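PDB 2FVG: endoglucanase from Thermotoga maritima, which probably acts as an aminopeptidase of the M42 family that uses two divalent metal ions per subunit, despite its endoglucanase name. Local coordinates for residues T214-V219 with V295-I300; V96-L101 with I128-S133. One frame throughout, in Å; residues are numbered along the deposited sequence.

Contact 1 (T214-V219 with V295-I300)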
# COMPACT_ATOMS: atom_id res chain seq x y z
N THR A 214 -0.38 13.03 18.25
CA THR A 214 -1.35 12.75 19.33
C THR A 214 -1.97 11.37 19.03
O THR A 214 -2.18 10.55 19.93
CB THR A 214 -2.44 13.86 19.40
OG1 THR A 214 -1.81 15.10 19.67
CG2 THR A 214 -3.45 13.59 20.48
N CYS A 215 -2.26 11.13 17.75
CA CYS A 215 -2.81 9.85 17.31
C CYS A 215 -2.61 9.67 15.82
O CYS A 215 -2.29 10.62 15.11
CB CYS A 215 -4.28 9.72 17.69
SG CYS A 215 -5.34 10.86 16.85
N ALA A 216 -2.85 8.45 15.35
CA ALA A 216 -2.63 8.06 13.97
C ALA A 216 -3.82 7.31 13.35
O ALA A 216 -4.59 6.65 14.05
CB ALA A 216 -1.36 7.17 13.90
N ILE A 217 -3.96 7.41 12.04
CA ILE A 217 -4.96 6.65 11.28
C ILE A 217 -4.11 5.92 10.26
O ILE A 217 -3.38 6.56 9.52
CB ILE A 217 -5.97 7.58 10.57
CG1 ILE A 217 -6.86 8.31 11.57
CG2 ILE A 217 -6.92 6.80 9.64
CD1 ILE A 217 -7.70 9.41 10.90
N VAL A 218 -4.13 4.59 10.27
CA VAL A 218 -3.41 3.81 9.27
C VAL A 218 -4.43 3.40 8.18
O VAL A 218 -5.49 2.85 8.48
CB VAL A 218 -2.72 2.56 9.90
CG1 VAL A 218 -1.91 1.83 8.88
CG2 VAL A 218 -1.82 3.00 11.05
N VAL A 219 -4.14 3.75 6.93
CA VAL A 219 -4.98 3.43 5.78
C VAL A 219 -4.36 2.22 5.07
O VAL A 219 -3.26 2.31 4.50
CB VAL A 219 -5.09 4.63 4.83
CG1 VAL A 219 -6.00 4.30 3.63
CG2 VAL A 219 -5.70 5.85 5.59
N VAL A 295 1.41 5.17 19.79
CA VAL A 295 0.39 6.19 20.00
C VAL A 295 -0.99 5.59 19.65
O VAL A 295 -1.07 4.67 18.86
CB VAL A 295 0.65 7.49 19.16
CG1 VAL A 295 2.02 8.05 19.50
CG2 VAL A 295 0.50 7.26 17.64
N PRO A 296 -2.06 6.12 20.27
CA PRO A 296 -3.42 5.67 19.97
C PRO A 296 -3.63 5.73 18.47
O PRO A 296 -3.34 6.73 17.85
CB PRO A 296 -4.27 6.76 20.62
CG PRO A 296 -3.47 7.20 21.77
CD PRO A 296 -2.05 7.20 21.27
N ALA A 297 -4.13 4.65 17.88
CA ALA A 297 -4.34 4.63 16.44
C ALA A 297 -5.64 3.97 16.05
O ALA A 297 -6.24 3.24 16.83
CB ALA A 297 -3.17 3.94 15.74
N GLY A 298 -6.07 4.27 14.83
CA GLY A 298 -7.21 3.63 14.22
C GLY A 298 -6.69 3.03 12.92
O GLY A 298 -5.65 3.48 12.38
N VAL A 299 -7.37 2.00 12.42
CA VAL A 299 -7.01 1.40 11.14
C VAL A 299 -8.27 1.34 10.29
O VAL A 299 -9.33 0.89 10.76
CB VAL A 299 -6.41 -0.02 11.27
CG1 VAL A 299 -6.00 -0.57 9.91
CG2 VAL A 299 -5.21 -0.03 12.22
N ILE A 300 -8.16 1.83 9.06
CA ILE A 300 -9.24 1.81 8.09
C ILE A 300 -8.73 1.12 6.82
O ILE A 300 -7.65 1.43 6.31
CB ILE A 300 -9.70 3.24 7.80
CG1 ILE A 300 -10.29 3.83 9.08
CG2 ILE A 300 -10.78 3.26 6.74
CD1 ILE A 300 -10.51 5.32 9.01

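Contact 2 (V96-L101 with I128-S133)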
# COMPACT_ATOMS: atom_id res chain seq x y z
N VAL A 96 7.58 -10.69 -14.89
CA VAL A 96 8.22 -9.82 -13.94
C VAL A 96 9.07 -8.83 -14.69
O VAL A 96 9.25 -8.97 -15.91
CB VAL A 96 9.13 -10.61 -12.99
CG1 VAL A 96 8.31 -11.46 -12.01
CG2 VAL A 96 10.13 -11.46 -13.77
N GLN A 97 9.61 -7.84 -13.99
CA GLN A 97 10.47 -6.88 -14.66
C GLN A 97 11.61 -6.42 -13.79
O GLN A 97 11.48 -6.36 -12.58
CB GLN A 97 9.70 -5.66 -15.12
CG GLN A 97 9.33 -4.72 -14.00
CD GLN A 97 9.48 -3.27 -14.41
OE1 GLN A 97 10.40 -2.57 -13.96
NE2 GLN A 97 8.62 -2.83 -15.32
N VAL A 98 12.75 -6.10 -14.42
CA VAL A 98 13.93 -5.61 -13.72
C VAL A 98 14.39 -4.44 -14.57
O VAL A 98 14.65 -4.60 -15.76
CB VAL A 98 15.04 -6.69 -13.59
CG1 VAL A 98 16.30 -6.13 -12.90
CG2 VAL A 98 14.54 -7.86 -12.80
N LYS A 99 14.45 -3.27 -13.96
CA LYS A 99 14.80 -2.03 -14.65
C LYS A 99 14.17 -1.95 -16.04
O LYS A 99 14.87 -1.82 -17.06
CB LYS A 99 16.31 -1.80 -14.65
CG LYS A 99 16.83 -1.51 -13.23
CD LYS A 99 18.31 -1.24 -13.16
CE LYS A 99 19.11 -2.43 -13.66
NZ LYS A 99 20.58 -2.28 -13.42
N ASN A 100 12.84 -2.06 -16.07
CA ASN A 100 12.04 -1.94 -17.29
C ASN A 100 12.25 -3.03 -18.35
O ASN A 100 11.77 -2.90 -19.47
CB ASN A 100 12.24 -0.55 -17.92
CG ASN A 100 11.74 0.57 -17.02
OD1 ASN A 100 10.77 0.41 -16.28
ND2 ASN A 100 12.41 1.72 -17.09
N LEU A 101 12.96 -4.09 -18.00
CA LEU A 101 13.19 -5.22 -18.88
C LEU A 101 12.26 -6.34 -18.42
O LEU A 101 12.39 -6.83 -17.31
CB LEU A 101 14.66 -5.66 -18.78
CG LEU A 101 15.12 -6.79 -19.70
CD1 LEU A 101 15.22 -6.29 -21.13
CD2 LEU A 101 16.46 -7.27 -19.23
N ILE A 128 14.47 -16.58 -13.96
CA ILE A 128 13.74 -15.59 -14.74
C ILE A 128 14.42 -15.59 -16.08
O ILE A 128 15.65 -15.62 -16.15
CB ILE A 128 13.78 -14.14 -14.19
CG1 ILE A 128 13.39 -14.11 -12.72
CG2 ILE A 128 12.87 -13.21 -15.05
CD1 ILE A 128 13.64 -12.77 -12.05
N ASP A 129 13.62 -15.60 -17.13
CA ASP A 129 14.13 -15.56 -18.47
C ASP A 129 13.73 -14.20 -19.03
O ASP A 129 12.55 -13.87 -19.07
CB ASP A 129 13.53 -16.70 -19.30
CG ASP A 129 14.13 -16.80 -20.70
OD1 ASP A 129 15.24 -16.26 -20.93
OD2 ASP A 129 13.48 -17.42 -21.58
N PHE A 130 14.73 -13.42 -19.40
CA PHE A 130 14.54 -12.12 -20.02
C PHE A 130 14.88 -12.23 -21.50
O PHE A 130 14.67 -11.28 -22.27
CB PHE A 130 15.44 -11.07 -19.39
CG PHE A 130 15.14 -10.76 -17.97
CD1 PHE A 130 14.06 -9.94 -17.63
CD2 PHE A 130 15.94 -11.24 -16.95
CE1 PHE A 130 13.79 -9.64 -16.31
CE2 PHE A 130 15.68 -10.95 -15.63
CZ PHE A 130 14.59 -10.14 -15.31
N GLY A 131 15.43 -13.37 -21.90
CA GLY A 131 15.80 -13.61 -23.29
C GLY A 131 17.30 -13.66 -23.61
O GLY A 131 17.67 -13.76 -24.79
N PHE A 132 18.16 -13.63 -22.60
CA PHE A 132 19.61 -13.66 -22.86
C PHE A 132 20.17 -15.06 -23.13
O PHE A 132 19.54 -16.07 -22.83
CB PHE A 132 20.38 -12.97 -21.72
CG PHE A 132 19.87 -11.61 -21.39
CD1 PHE A 132 20.09 -10.54 -22.25
CD2 PHE A 132 19.15 -11.39 -20.22
CE1 PHE A 132 19.60 -9.27 -21.96
CE2 PHE A 132 18.66 -10.11 -19.91
CZ PHE A 132 18.89 -9.05 -20.79
N SER A 133 21.38 -15.11 -23.70
CA SER A 133 22.03 -16.37 -24.01
C SER A 133 23.32 -16.54 -23.20
O SER A 133 23.83 -17.65 -23.05
CB SER A 133 22.32 -16.46 -25.52

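Contact 1 (T214-V219 with V295-I300)
Ala216 and Gly298 meet through the backbone, as neighbours on two parallel strands, 215-219 and 297-300. Ala216 N donates to Pro296 O at 3.1 Å, and Gly298 N donates back to Ala216 O at 2.9 Å. Val218 continues the ladder: its N reaches Gly298 O at 2.8 Å, and its O receives Ile300 N. Ala297 CA also lies 3.1 Å from Ala216 O, a CA-H...O contact beside the hydrogen bond from Gly298. On one face the methyls of Ala216 and Ala297 lie side by side at 4.1 Å, and Val218 is paired with Val299. On the other face, the side chains of Ile217 and Ile300 cross at a slant, with Ile300 CD1 3.9 Å from Ile217 CG2. Ile300 has CG1 anti to its carbonyl carbon (chi1 -64°), which carries CD1 across to the neighbouring strand. Ile326 of helix 316-332 covers Ile217, Val219 and Ile300 on this face. Val218, on the opposite face, lies near His61 and Glu220, both predicted zinc ligands. Ala216 and Val218 thus turn their backbone N and O to 297-300, while Ile217 and Val219 bond to strand 55-61, so 215-219 is tied in from either side beside the probable metal site.

Contact 2 (V96-L101 with I128-S133)
Val96 and Ile128 lie on strands two places apart in an antiparallel sheet, with CA atoms 8.0 Å from each other and no hydrogen bond between the two segments. Strand 101-107 runs between them and bonds to both. A type I' turn from Val98 to Leu101 makes a tight beta hairpin, closed by paired bonds between the N and O atoms of Val98 and Leu101. On the other segment the chain leaves its strand through an Asx turn, in which Gly131 N donates to Asp129 OD1 from above the carboxylate plane. Val96 CG2 presses on Ile128 CG2 at 3.5 Å, tighter than usual for two carbons. With CG2 anti to the backbone N (chi1 -51° for CG1), Ile128 also lays this methyl over one face of the Phe130 ring, offset toward the rim. Phe130 CZ meets Val98 CG2 at 3.4 Å, the two side chains crossing at about a right angle. Phe130 CE1 comes within 3.3 Å of Leu101 O, which approaches the ring obliquely. Leu101 has CG anti to the backbone N (chi1 -176°), 3.9 Å from Phe130 CD1; its CD2 reaches the edge of Phe132, 3.4 Å from CZ. Helix 135-139 and Tyr141 also touch Phe132, while Val148 packs on Val96, Val98 and Ile128. The direct contact is thus mainly apolar packing that supplements the backbone bonds made through strand 101-107.

How the contacts relate
From the N terminus, the chain first reaches contact 2, where residues 128-133 return to 96-101 after a span that contains strand 101-107. Both ends of this loop include strands of the six-stranded antiparallel sheet. Contact 1 opens later, at 214-219, and closes when 295-300 arrives. The loops are in series and neither nest nor cross. Contact 1 joins two strands of the mixed sheet that also includes strand 55-61, whereas contact 2 joins strand 95-98 and the turn after it to the edge strand 126-129 and the chain leaving it. The contacts lie on opposite sides of the chain's centre, with centres 40 Å apart and nearest atoms about 23 Å apart, so they tie together separate parts of the fold.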